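Local structure of tubulin-like protein CetZ2 (4B45) at residues Leu162-Ala167 against Ser256-Ser261; Gly221-Gly226 against Leu313-Gly318; Leu32-Val37 against Leu47-Val52. The protein binds GTP, probably hydrolyses it as tubulin and FtsZ do, and takes part in controlling archaeal cell shape. One frame throughout, in Å; residues are numbered along the deposited sequence.

Contact 1: Leu162-Ala167 against Ser256-Ser261; sequences LVDNDA and SLPDAS. With GSP (5'-guanosine-diphosphate-monothiophosphate), chain C.
At the base side of the GTP pocket, the end of strand 159-164 is gripped by the loop at S256 and L257. S256 holds it with two bonds. Its OG donates to the carbonyl oxygen of L162 at 2.8 Å, lying nearly along the C=O axis. Its own carbonyl O accepts from D164 N, also at 2.8 Å and almost straight (172°). S256 OG sits between the backbone N and the carbonyl carbon (chi1 62°), which turns it onto the strand; it also meets L225 N on the next strand. The side chain of D164 crosses the ring of P258 at about a right angle, with OD2 3.2 Å from P258 CD. D164 OD1 forms a salt bridge with R324 of helix 323-340. The same oxygen accepts from D166 N at 3.2 Å, from above the carboxylate plane, and this closes an Asx turn. The turn carries the chain from the strand of the Rossmann-like GTPase domain into the short 3-10 segment 165-167. A lysine in place of D164 would probably cost R324 its salt bridge, leaving it the weak long pair with D166, set two positive charges together and free the turn. N165, next in the chain, points the other way, to the nucleotide. Its OD1 accepts from guanine N2 at 3.1 Å, and its ND2 gives to guanine N3 at 3.3 Å. The two bonds meet the N2/N3 edge of the base, consistent with guanine recognition. Apolar contacts border the grip: L162 CD1 lies 4.3 Å from L257 CD2, and A167 CB faces P258 CD.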
ATOM      1  N   LEU A 162       5.284  -1.647  -0.030  1.00 44.47           N
ATOM      2  CA  LEU A 162       5.511  -2.034  -1.419  1.00 41.37           C
ATOM      3  C   LEU A 162       4.478  -3.003  -1.956  1.00 45.90           C
ATOM      4  O   LEU A 162       4.108  -3.975  -1.295  1.00 50.83           O
ATOM      5  CB  LEU A 162       6.896  -2.657  -1.590  1.00 44.16           C
ATOM      6  CG  LEU A 162       8.120  -1.743  -1.664  1.00 47.03           C
ATOM      7  CD1 LEU A 162       9.384  -2.586  -1.905  1.00 45.52           C
ATOM      8  CD2 LEU A 162       7.941  -0.688  -2.763  1.00 48.99           C
ATOM      9  N   VAL A 163       4.037  -2.734  -3.177  1.00 47.16           N
ATOM     10  CA  VAL A 163       3.199  -3.641  -3.933  1.00 44.12           C
ATOM     11  C   VAL A 163       3.990  -4.162  -5.120  1.00 45.53           C
ATOM     12  O   VAL A 163       4.412  -3.390  -5.988  1.00 48.06           O
ATOM     13  CB  VAL A 163       1.971  -2.903  -4.497  1.00 48.87           C
ATOM     14  CG1 VAL A 163       1.148  -3.838  -5.377  1.00 49.98           C
ATOM     15  CG2 VAL A 163       1.145  -2.321  -3.376  1.00 54.91           C
ATOM     16  N   ASP A 164       4.183  -5.472  -5.167  1.00 46.92           N
ATOM     17  CA  ASP A 164       4.809  -6.115  -6.314  1.00 47.55           C
ATOM     18  C   ASP A 164       3.740  -6.527  -7.344  1.00 49.17           C
ATOM     19  O   ASP A 164       2.932  -7.421  -7.083  1.00 47.59           O
ATOM     20  CB  ASP A 164       5.602  -7.327  -5.820  1.00 50.64           C
ATOM     21  CG  ASP A 164       6.344  -8.049  -6.930  1.00 53.60           C
ATOM     22  OD1 ASP A 164       6.450  -7.521  -8.064  1.00 53.72           O
ATOM     23  OD2 ASP A 164       6.843  -9.161  -6.653  1.00 57.10           O
ATOM     24  N   ASN A 165       3.729  -5.869  -8.506  1.00 44.75           N
ATOM     25  CA  ASN A 165       2.765  -6.191  -9.558  1.00 40.73           C
ATOM     26  C   ASN A 165       2.813  -7.655  -9.964  1.00 41.07           C
ATOM     27  O   ASN A 165       1.790  -8.261 -10.289  1.00 42.77           O
ATOM     28  CB  ASN A 165       2.988  -5.311 -10.804  1.00 42.82           C
ATOM     29  CG  ASN A 165       2.288  -3.962 -10.699  1.00 41.81           C
ATOM     30  OD1 ASN A 165       1.637  -3.675  -9.689  1.00 38.24           O
ATOM     31  ND2 ASN A 165       2.425  -3.119 -11.746  1.00 38.00           N
ATOM     32  N   ASP A 166       4.013  -8.217  -9.969  1.00 42.05           N
ATOM     33  CA  ASP A 166       4.187  -9.631 -10.270  1.00 43.99           C
ATOM     34  C   ASP A 166       3.523 -10.543  -9.229  1.00 48.49           C
ATOM     35  O   ASP A 166       3.299 -11.716  -9.503  1.00 50.47           O
ATOM     36  CB  ASP A 166       5.676  -9.977 -10.384  1.00 47.68           C
ATOM     37  CG  ASP A 166       6.249  -9.651 -11.746  1.00 51.74           C
ATOM     38  OD1 ASP A 166       5.460  -9.367 -12.673  1.00 55.47           O
ATOM     39  OD2 ASP A 166       7.490  -9.683 -11.894  1.00 57.41           O
ATOM     40  N   ALA A 167       3.207 -10.015  -8.042  1.00 42.40           N
ATOM     41  CA  ALA A 167       2.584 -10.841  -7.001  1.00 46.77           C
ATOM     42  C   ALA A 167       1.093 -11.064  -7.267  1.00 51.73           C
ATOM     43  O   ALA A 167       0.462 -11.927  -6.659  1.00 47.83           O
ATOM     44  CB  ALA A 167       2.784 -10.229  -5.625  1.00 47.38           C
ATOM     45  N   SER A 256       2.004  -8.530  -0.101  1.00 41.91           N
ATOM     46  CA  SER A 256       2.039  -7.599  -1.225  1.00 44.29           C
ATOM     47  C   SER A 256       3.430  -7.523  -1.869  1.00 43.54           C
ATOM     48  O   SER A 256       3.563  -7.194  -3.054  1.00 44.08           O
ATOM     49  CB  SER A 256       1.565  -6.212  -0.773  1.00 36.55           C
ATOM     50  OG  SER A 256       2.428  -5.685   0.215  1.00 37.31           O
ATOM     51  N   LEU A 257       4.446  -7.819  -1.063  1.00 45.33           N
ATOM     52  CA  LEU A 257       5.822  -8.028  -1.511  1.00 45.26           C
ATOM     53  C   LEU A 257       6.279  -9.452  -1.148  1.00 46.75           C
ATOM     54  O   LEU A 257       6.322  -9.791   0.030  1.00 52.96           O
ATOM     55  CB  LEU A 257       6.732  -7.050  -0.772  1.00 38.54           C
ATOM     56  CG  LEU A 257       8.234  -7.224  -1.001  1.00 47.58           C
ATOM     57  CD1 LEU A 257       8.611  -6.810  -2.438  1.00 47.99           C
ATOM     58  CD2 LEU A 257       9.022  -6.420   0.026  1.00 48.97           C
ATOM     59  N   PRO A 258       6.642 -10.287  -2.146  1.00 49.93           N
ATOM     60  CA  PRO A 258       7.097 -11.661  -1.851  1.00 44.83           C
ATOM     61  C   PRO A 258       8.325 -11.746  -0.940  1.00 45.06           C
ATOM     62  O   PRO A 258       9.203 -10.873  -0.978  1.00 41.61           O
ATOM     63  CB  PRO A 258       7.473 -12.215  -3.235  1.00 40.61           C
ATOM     64  CG  PRO A 258       6.664 -11.411  -4.197  1.00 45.76           C
ATOM     65  CD  PRO A 258       6.548 -10.036  -3.596  1.00 40.85           C
ATOM     66  N   ASP A 259       8.389 -12.821  -0.153  1.00 46.23           N
ATOM     67  CA  ASP A 259       9.520 -13.099   0.738  1.00 44.52           C
ATOM     68  C   ASP A 259       9.773 -11.958   1.739  1.00 46.90           C
ATOM     69  O   ASP A 259      10.905 -11.505   1.909  1.00 48.26           O
ATOM     70  CB  ASP A 259      10.788 -13.429  -0.070  1.00 40.03           C
ATOM     71  CG  ASP A 259      11.872 -14.084   0.777  1.00 56.35           C
ATOM     72  OD1 ASP A 259      11.525 -14.770   1.764  1.00 60.30           O
ATOM     73  OD2 ASP A 259      13.072 -13.919   0.457  1.00 58.21           O
ATOM     74  N   ALA A 260       8.719 -11.522   2.422  1.00 42.23           N
ATOM     75  CA  ALA A 260       8.826 -10.408   3.366  1.00 46.13           C
ATOM     76  C   ALA A 260       8.783 -10.829   4.838  1.00 53.12           C
ATOM     77  O   ALA A 260       8.471 -10.004   5.698  1.00 51.51           O
ATOM     78  CB  ALA A 260       7.718  -9.397   3.098  1.00 43.93           C
ATOM     79  N   SER A 261       9.105 -12.090   5.130  1.00 53.77           N
ATOM     80  CA  SER A 261       9.032 -12.615   6.504  1.00 56.36           C
ATOM     81  C   SER A 261       9.977 -11.940   7.482  1.00 52.34           C
ATOM     82  O   SER A 261       9.605 -11.652   8.609  1.00 57.96           O
ATOM     83  CB  SER A 261       9.322 -14.119   6.544  1.00 60.93           C
ATOM     84  OG  SER A 261       8.134 -14.870   6.440  1.00 72.81           O
TER
HETATM   85  PG  GSP C1342       5.305   7.940 -17.556  1.00 65.49           P
HETATM   86  O3B GSP C1342       4.896   8.523 -16.119  1.00 81.37           O
HETATM   87  S1G GSP C1342       6.220   6.085 -17.553  1.00 66.45           S
HETATM   88  O2G GSP C1342       4.054   7.879 -18.481  1.00121.21           O
HETATM   89  O3G GSP C1342       6.326   8.888 -18.044  1.00 56.17           O
HETATM   90  PB  GSP C1342       4.019   7.804 -14.994  1.00 46.49           P
HETATM   91  O1B GSP C1342       2.584   8.268 -14.953  1.00 43.19           O
HETATM   92  O2B GSP C1342       4.650   8.134 -13.648  1.00 59.46           O
HETATM   93  PA  GSP C1342       3.044   5.217 -14.514  1.00 46.26           P
HETATM   94  O1A GSP C1342       2.055   4.612 -15.475  1.00 49.09           O
HETATM   95  O2A GSP C1342       2.275   5.764 -13.340  1.00 54.10           O
HETATM   96  O3A GSP C1342       4.001   6.247 -15.208  1.00 54.38           O
HETATM   97  O5' GSP C1342       3.973   4.131 -13.905  1.00 55.57           O
HETATM   98  C5' GSP C1342       4.396   3.012 -14.609  1.00 50.00           C
HETATM   99  C4' GSP C1342       4.523   1.828 -13.749  1.00 53.13           C
HETATM  100  O4' GSP C1342       3.350   1.628 -13.018  1.00 46.50           O
HETATM  101  C3' GSP C1342       4.733   0.590 -14.524  1.00 47.18           C
HETATM  102  O3' GSP C1342       5.453  -0.255 -13.712  1.00 50.09           O
HETATM  103  C2' GSP C1342       3.393   0.049 -14.724  1.00 51.09           C
HETATM  104  O2' GSP C1342       3.458  -1.334 -14.819  1.00 57.03           O
HETATM  105  C1' GSP C1342       2.720   0.411 -13.492  1.00 46.09           C
HETATM  106  N9  GSP C1342       1.301   0.687 -13.595  1.00 45.92           N
HETATM  107  C8  GSP C1342       0.700   1.457 -14.508  1.00 47.15           C
HETATM  108  N7  GSP C1342      -0.620   1.511 -14.240  1.00 50.23           N
HETATM  109  C5  GSP C1342      -0.860   0.765 -13.120  1.00 42.94           C
HETATM  110  C6  GSP C1342      -2.040   0.479 -12.382  1.00 42.60           C
HETATM  111  O6  GSP C1342      -3.275   0.972 -12.760  1.00 44.56           O
HETATM  112  N1  GSP C1342      -1.937  -0.319 -11.292  1.00 40.41           N
HETATM  113  C2  GSP C1342      -0.739  -0.815 -10.911  1.00 43.18           C
HETATM  114  N2  GSP C1342      -0.700  -1.667  -9.716  1.00 40.27           N
HETATM  115  N3  GSP C1342       0.402  -0.565 -11.572  1.00 45.25           N
HETATM  116  C4  GSP C1342       0.357   0.234 -12.703  1.00 45.77           C

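Contact 2: Gly221-Gly226 against Leu313-Gly318; sequences GIAALG and LVLLGG
L225 and L315 both turn CG opposite the backbone N (chi1 -175° and 176°), and this sends a branch of each across to the partner strand. The two face each other as a non-hydrogen-bonded pair in the antiparallel part of the large mixed sheet, where strand 222-231 runs beside 309-319. L225 CD1 reaches across to L315 CB at 3.9 Å and also touches L313 CG. In return, L315 CD1 comes to 3.5 Å from the carbonyl O of A224. L313, L315 and L225 form one apolar face, covered by helices 175-196 and 210-217. A224 and L316 lie on the other face, as does V314. There A224 CB meets L316 CD1 at 4.4 Å, and the loop at L257 and A260 packs against A224. The hydrogen-bonded pairs are A224 with L316 and G226 with V314, each joined by two backbone bonds. L316 N to A224 O is nearly straight (177°), and G226 N to V314 O is the shortest of the four at 2.7 Å. G226 brings no side chain to its face beside V314. Strand 222-231 bonds on its other side to strand 159-164, tying this antiparallel part to the parallel strands of the GTPase domain. Past L316 the second strand turns a corner at G318. A water sits there, accepting from G318 N at 2.9 Å and giving a weak bond to G221 O at 3.3 Å.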
ATOM      1  N   GLY A 221      11.749   2.167   6.489  1.00 41.68           N
ATOM      2  CA  GLY A 221      12.141   1.290   5.401  1.00 39.46           C
ATOM      3  C   GLY A 221      10.964   0.595   4.758  1.00 47.23           C
ATOM      4  O   GLY A 221       9.838   1.090   4.795  1.00 48.46           O
ATOM      5  N   ILE A 222      11.219  -0.576   4.186  1.00 47.45           N
ATOM      6  CA  ILE A 222      10.209  -1.262   3.396  1.00 50.07           C
ATOM      7  C   ILE A 222       9.185  -1.986   4.255  1.00 49.97           C
ATOM      8  O   ILE A 222       9.532  -2.638   5.242  1.00 49.46           O
ATOM      9  CB  ILE A 222      10.865  -2.242   2.398  1.00 51.57           C
ATOM     10  CG1 ILE A 222      11.595  -1.460   1.310  1.00 51.66           C
ATOM     11  CG2 ILE A 222       9.830  -3.130   1.757  1.00 51.39           C
ATOM     12  CD1 ILE A 222      12.437  -2.324   0.416  1.00 55.43           C
ATOM     13  N   ALA A 223       7.913  -1.865   3.884  1.00 48.47           N
ATOM     14  CA  ALA A 223       6.880  -2.637   4.557  1.00 46.92           C
ATOM     15  C   ALA A 223       6.094  -3.496   3.572  1.00 49.55           C
ATOM     16  O   ALA A 223       6.083  -3.231   2.351  1.00 42.94           O
ATOM     17  CB  ALA A 223       5.955  -1.727   5.360  1.00 35.26           C
ATOM     18  N   ALA A 224       5.458  -4.542   4.100  1.00 40.07           N
ATOM     19  CA  ALA A 224       4.617  -5.405   3.281  1.00 40.21           C
ATOM     20  C   ALA A 224       3.309  -5.676   3.989  1.00 40.43           C
ATOM     21  O   ALA A 224       3.217  -5.589   5.221  1.00 46.70           O
ATOM     22  CB  ALA A 224       5.332  -6.707   2.937  1.00 40.90           C
ATOM     23  N   LEU A 225       2.281  -5.993   3.216  1.00 34.40           N
ATOM     24  CA  LEU A 225       0.975  -6.210   3.811  1.00 40.09           C
ATOM     25  C   LEU A 225       0.407  -7.525   3.336  1.00 40.99           C
ATOM     26  O   LEU A 225       0.140  -7.686   2.158  1.00 39.12           O
ATOM     27  CB  LEU A 225       0.016  -5.065   3.480  1.00 39.10           C
ATOM     28  CG  LEU A 225      -1.348  -5.172   4.186  1.00 44.48           C
ATOM     29  CD1 LEU A 225      -1.178  -5.334   5.717  1.00 41.43           C
ATOM     30  CD2 LEU A 225      -2.278  -3.988   3.874  1.00 39.58           C
ATOM     31  N   GLY A 226       0.234  -8.466   4.259  1.00 40.25           N
ATOM     32  CA  GLY A 226      -0.246  -9.784   3.908  1.00 34.14           C
ATOM     33  C   GLY A 226      -1.734  -9.953   4.142  1.00 40.06           C
ATOM     34  O   GLY A 226      -2.298  -9.393   5.087  1.00 43.71           O
ATOM     35  N   LEU A 313      -4.855 -10.290   8.497  1.00 39.53           N
ATOM     36  CA  LEU A 313      -4.277  -9.185   7.775  1.00 41.42           C
ATOM     37  C   LEU A 313      -3.022  -8.879   8.557  1.00 40.62           C
ATOM     38  O   LEU A 313      -3.100  -8.495   9.726  1.00 45.73           O
ATOM     39  CB  LEU A 313      -5.240  -8.013   7.816  1.00 43.11           C
ATOM     40  CG  LEU A 313      -4.940  -6.743   7.037  1.00 43.30           C
ATOM     41  CD1 LEU A 313      -5.097  -6.995   5.533  1.00 45.59           C
ATOM     42  CD2 LEU A 313      -5.886  -5.646   7.510  1.00 47.85           C
ATOM     43  N   VAL A 314      -1.866  -9.109   7.945  1.00 36.69           N
ATOM     44  CA  VAL A 314      -0.595  -8.930   8.645  1.00 39.03           C
ATOM     45  C   VAL A 314       0.296  -7.873   8.007  1.00 44.84           C
ATOM     46  O   VAL A 314       0.777  -8.059   6.896  1.00 41.37           O
ATOM     47  CB  VAL A 314       0.196 -10.235   8.699  1.00 39.62           C
ATOM     48  CG1 VAL A 314       1.518 -10.004   9.397  1.00 44.45           C
ATOM     49  CG2 VAL A 314      -0.614 -11.315   9.434  1.00 38.64           C
ATOM     50  N   LEU A 315       0.527  -6.779   8.732  1.00 39.49           N
ATOM     51  CA  LEU A 315       1.430  -5.720   8.300  1.00 38.57           C
ATOM     52  C   LEU A 315       2.820  -6.034   8.816  1.00 41.25           C
ATOM     53  O   LEU A 315       2.993  -6.315  10.001  1.00 36.49           O
ATOM     54  CB  LEU A 315       0.966  -4.361   8.853  1.00 40.47           C
ATOM     55  CG  LEU A 315       1.874  -3.157   8.552  1.00 46.73           C
ATOM     56  CD1 LEU A 315       1.978  -2.895   7.037  1.00 31.51           C
ATOM     57  CD2 LEU A 315       1.428  -1.888   9.309  1.00 44.33           C
ATOM     58  N   LEU A 316       3.807  -6.019   7.924  1.00 40.56           N
ATOM     59  CA  LEU A 316       5.189  -6.262   8.311  1.00 37.67           C
ATOM     60  C   LEU A 316       6.010  -5.014   8.063  1.00 39.52           C
ATOM     61  O   LEU A 316       6.112  -4.549   6.927  1.00 45.36           O
ATOM     62  CB  LEU A 316       5.764  -7.423   7.506  1.00 38.28           C
ATOM     63  CG  LEU A 316       4.970  -8.727   7.616  1.00 43.50           C
ATOM     64  CD1 LEU A 316       5.030  -9.507   6.331  1.00 43.58           C
ATOM     65  CD2 LEU A 316       5.506  -9.561   8.765  1.00 37.73           C
ATOM     66  N   GLY A 317       6.612  -4.476   9.115  1.00 39.33           N
ATOM     67  CA  GLY A 317       7.374  -3.248   8.982  1.00 43.19           C
ATOM     68  C   GLY A 317       8.854  -3.541   9.066  1.00 45.16           C
ATOM     69  O   GLY A 317       9.262  -4.479   9.751  1.00 42.47           O
ATOM     70  N   GLY A 318       9.662  -2.757   8.358  1.00 39.49           N
ATOM     71  CA  GLY A 318      11.106  -2.963   8.358  1.00 41.46           C
ATOM     72  C   GLY A 318      11.505  -4.298   7.764  1.00 45.64           C
ATOM     73  O   GLY A 318      12.251  -5.063   8.372  1.00 49.85           O
TER
HETATM   74  O   HOH W   1       8.489  -0.217   7.474  1.00 45.03           O

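Contact 3: Leu32-Val37 against Leu47-Val52; sequences LDAVAV and LPVETV
A36 CB is met by two side chains of segment 47-52: L47 CD1 at 3.6 Å and V49 CG2 at 3.9 Å. V49 points at strand 31-38, its CB 3.6 Å from A34 O. CG1 lies anti to the carbonyl carbon (chi1 -56°) and goes to A34 CB at 3.9 Å. This leaves CG2 between the backbone N and the carbonyl carbon, against A36. The fork thus touches two alanines, whose small side chains let it lie close. On the other face, V35 and V52 cross obliquely, with V35 CG1 3.9 Å from V52 CG2. V52 CB also comes near V37 CG2. E50 starts on this face beside V35, but its chain bends at chi2 and leads the carboxylate away. Two backbone bonds fix the register, both made by A36: its N gives to E50 O at 2.8 Å, and its O accepts from V52 N at the same distance. Helix 9-26 lies by A34, L47 and V49, while helix 68-85 touches V37 and V52 on the opposite face. The two strands are parallel and joined through helix 41-45. This is a beta-alpha-beta unit at the edge of the Rossmann-like sheet of the tubulin/FtsZ GTPase domain.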
ATOM      1  N   LEU A  32      -9.963  10.390   4.184  1.00 41.95           N
ATOM      2  CA  LEU A  32     -10.579  11.691   4.401  1.00 48.63           C
ATOM      3  C   LEU A  32     -10.612  12.479   3.100  1.00 49.49           C
ATOM      4  O   LEU A  32     -11.498  13.298   2.881  1.00 54.03           O
ATOM      5  CB  LEU A  32      -9.842  12.485   5.485  1.00 50.50           C
ATOM      6  CG  LEU A  32      -9.794  11.883   6.894  1.00 52.02           C
ATOM      7  CD1 LEU A  32      -9.412  12.961   7.895  1.00 57.56           C
ATOM      8  CD2 LEU A  32     -11.132  11.261   7.266  1.00 50.45           C
ATOM      9  N   ASP A  33      -9.645  12.221   2.235  1.00 50.82           N
ATOM     10  CA  ASP A  33      -9.599  12.885   0.944  1.00 54.47           C
ATOM     11  C   ASP A  33      -8.624  12.153   0.054  1.00 48.83           C
ATOM     12  O   ASP A  33      -7.834  11.339   0.532  1.00 46.83           O
ATOM     13  CB  ASP A  33      -9.171  14.342   1.099  1.00 58.13           C
ATOM     14  CG  ASP A  33      -9.702  15.218  -0.010  1.00 75.34           C
ATOM     15  OD1 ASP A  33      -9.554  14.850  -1.196  1.00 80.14           O
ATOM     16  OD2 ASP A  33     -10.282  16.272   0.305  1.00 84.75           O
ATOM     17  N   ALA A  34      -8.693  12.438  -1.240  1.00 43.44           N
ATOM     18  CA  ALA A  34      -7.812  11.824  -2.232  1.00 44.27           C
ATOM     19  C   ALA A  34      -7.584  12.823  -3.354  1.00 44.28           C
ATOM     20  O   ALA A  34      -8.528  13.450  -3.827  1.00 48.80           O
ATOM     21  CB  ALA A  34      -8.437  10.554  -2.791  1.00 40.07           C
ATOM     22  N   VAL A  35      -6.328  12.995  -3.748  1.00 42.40           N
ATOM     23  CA  VAL A  35      -5.970  13.920  -4.814  1.00 49.15           C
ATOM     24  C   VAL A  35      -4.997  13.221  -5.749  1.00 42.49           C
ATOM     25  O   VAL A  35      -4.097  12.523  -5.292  1.00 46.04           O
ATOM     26  CB  VAL A  35      -5.261  15.162  -4.252  1.00 51.05           C
ATOM     27  CG1 VAL A  35      -5.019  16.189  -5.354  1.00 51.09           C
ATOM     28  CG2 VAL A  35      -6.075  15.777  -3.156  1.00 54.17           C
ATOM     29  N   ALA A  36      -5.155  13.413  -7.052  1.00 45.15           N
ATOM     30  CA  ALA A  36      -4.179  12.871  -7.989  1.00 43.53           C
ATOM     31  C   ALA A  36      -3.410  13.988  -8.672  1.00 45.58           C
ATOM     32  O   ALA A  36      -3.993  14.966  -9.128  1.00 43.99           O
ATOM     33  CB  ALA A  36      -4.844  11.954  -9.011  1.00 40.98           C
ATOM     34  N   VAL A  37      -2.089  13.842  -8.695  1.00 42.90           N
ATOM     35  CA  VAL A  37      -1.209  14.785  -9.345  1.00 43.75           C
ATOM     36  C   VAL A  37      -0.559  14.090 -10.540  1.00 41.14           C
ATOM     37  O   VAL A  37      -0.131  12.945 -10.434  1.00 40.28           O
ATOM     38  CB  VAL A  37      -0.097  15.256  -8.386  1.00 45.29           C
ATOM     39  CG1 VAL A  37       0.725  16.377  -9.028  1.00 44.24           C
ATOM     40  CG2 VAL A  37      -0.689  15.704  -7.050  1.00 40.31           C
ATOM     41  N   LEU A  47     -10.237  10.163 -13.751  1.00 65.05           N
ATOM     42  CA  LEU A  47     -10.305   9.872 -12.323  1.00 59.17           C
ATOM     43  C   LEU A  47     -11.433  10.608 -11.602  1.00 57.40           C
ATOM     44  O   LEU A  47     -11.740  11.756 -11.924  1.00 58.38           O
ATOM     45  CB  LEU A  47      -8.968  10.193 -11.657  1.00 58.76           C
ATOM     46  CG  LEU A  47      -7.762   9.454 -12.223  1.00 51.65           C
ATOM     47  CD1 LEU A  47      -6.499   9.930 -11.545  1.00 46.09           C
ATOM     48  CD2 LEU A  47      -7.929   7.955 -12.037  1.00 53.90           C
ATOM     49  N   PRO A  48     -12.052   9.940 -10.617  1.00 51.02           N
ATOM     50  CA  PRO A  48     -13.158  10.497  -9.832  1.00 59.59           C
ATOM     51  C   PRO A  48     -12.690  11.246  -8.582  1.00 62.19           C
ATOM     52  O   PRO A  48     -13.514  11.595  -7.744  1.00 70.70           O
ATOM     53  CB  PRO A  48     -13.936   9.245  -9.419  1.00 55.32           C
ATOM     54  CG  PRO A  48     -12.885   8.215  -9.275  1.00 53.32           C
ATOM     55  CD  PRO A  48     -11.849   8.508 -10.329  1.00 48.75           C
ATOM     56  N   VAL A  49     -11.388  11.476  -8.457  1.00 55.79           N
ATOM     57  CA  VAL A  49     -10.852  12.229  -7.333  1.00 48.65           C
ATOM     58  C   VAL A  49     -10.451  13.622  -7.806  1.00 56.51           C
ATOM     59  O   VAL A  49     -10.389  13.885  -9.014  1.00 55.76           O
ATOM     60  CB  VAL A  49      -9.620  11.534  -6.722  1.00 46.96           C
ATOM     61  CG1 VAL A  49      -9.971  10.102  -6.300  1.00 46.31           C
ATOM     62  CG2 VAL A  49      -8.459  11.539  -7.720  1.00 45.26           C
ATOM     63  N   GLU A  50     -10.202  14.519  -6.857  1.00 54.55           N
ATOM     64  CA  GLU A  50      -9.656  15.830  -7.178  1.00 58.31           C
ATOM     65  C   GLU A  50      -8.333  15.643  -7.912  1.00 51.18           C
ATOM     66  O   GLU A  50      -7.527  14.787  -7.539  1.00 48.37           O
ATOM     67  CB  GLU A  50      -9.445  16.651  -5.901  1.00 68.52           C
ATOM     68  CG  GLU A  50      -8.748  17.991  -6.116  1.00 85.34           C
ATOM     69  CD  GLU A  50      -9.563  18.952  -6.971  1.00104.17           C
ATOM     70  OE1 GLU A  50     -10.810  18.921  -6.874  1.00111.49           O
ATOM     71  OE2 GLU A  50      -8.958  19.745  -7.733  1.00108.24           O
ATOM     72  N   THR A  51      -8.123  16.436  -8.959  1.00 52.04           N
ATOM     73  CA  THR A  51      -6.938  16.315  -9.802  1.00 49.98           C
ATOM     74  C   THR A  51      -6.135  17.616  -9.856  1.00 47.79           C
ATOM     75  O   THR A  51      -6.708  18.711  -9.823  1.00 50.17           O
ATOM     76  CB  THR A  51      -7.312  15.896 -11.243  1.00 47.65           C
ATOM     77  OG1 THR A  51      -8.170  16.880 -11.822  1.00 54.91           O
ATOM     78  CG2 THR A  51      -8.033  14.559 -11.250  1.00 43.30           C
ATOM     79  N   VAL A  52      -4.811  17.484  -9.913  1.00 46.58           N
ATOM     80  CA  VAL A  52      -3.916  18.621 -10.112  1.00 52.51           C
ATOM     81  C   VAL A  52      -2.953  18.353 -11.256  1.00 48.95           C
ATOM     82  O   VAL A  52      -2.160  17.402 -11.206  1.00 42.20           O
ATOM     83  CB  VAL A  52      -3.056  18.930  -8.877  1.00 51.60           C
ATOM     84  CG1 VAL A  52      -2.224  20.183  -9.140  1.00 46.54           C
ATOM     85  CG2 VAL A  52      -3.923  19.109  -7.650  1.00 51.14           C
TER

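All three contacts reach one large sheet. Contacts 1 and 2 are neighbours, with centres 10 Å apart, and their segments alternate along the chain. They touch directly: L162 N lies 3.0 Å from A223 O, and A260 O lies 3.5 Å from L316 CD1. Contact 3 sits at the far edge of the sheet, its centre 26 Å from each of the others. Its nearest atoms are about 15 Å from contact 1 and about 16 Å from contact 2. Contact 1 binds the guanine through N165. The side chain of L47 in contact 3 is about 8 Å from the nucleotide, and that of L225 in contact 2 about 14 Å.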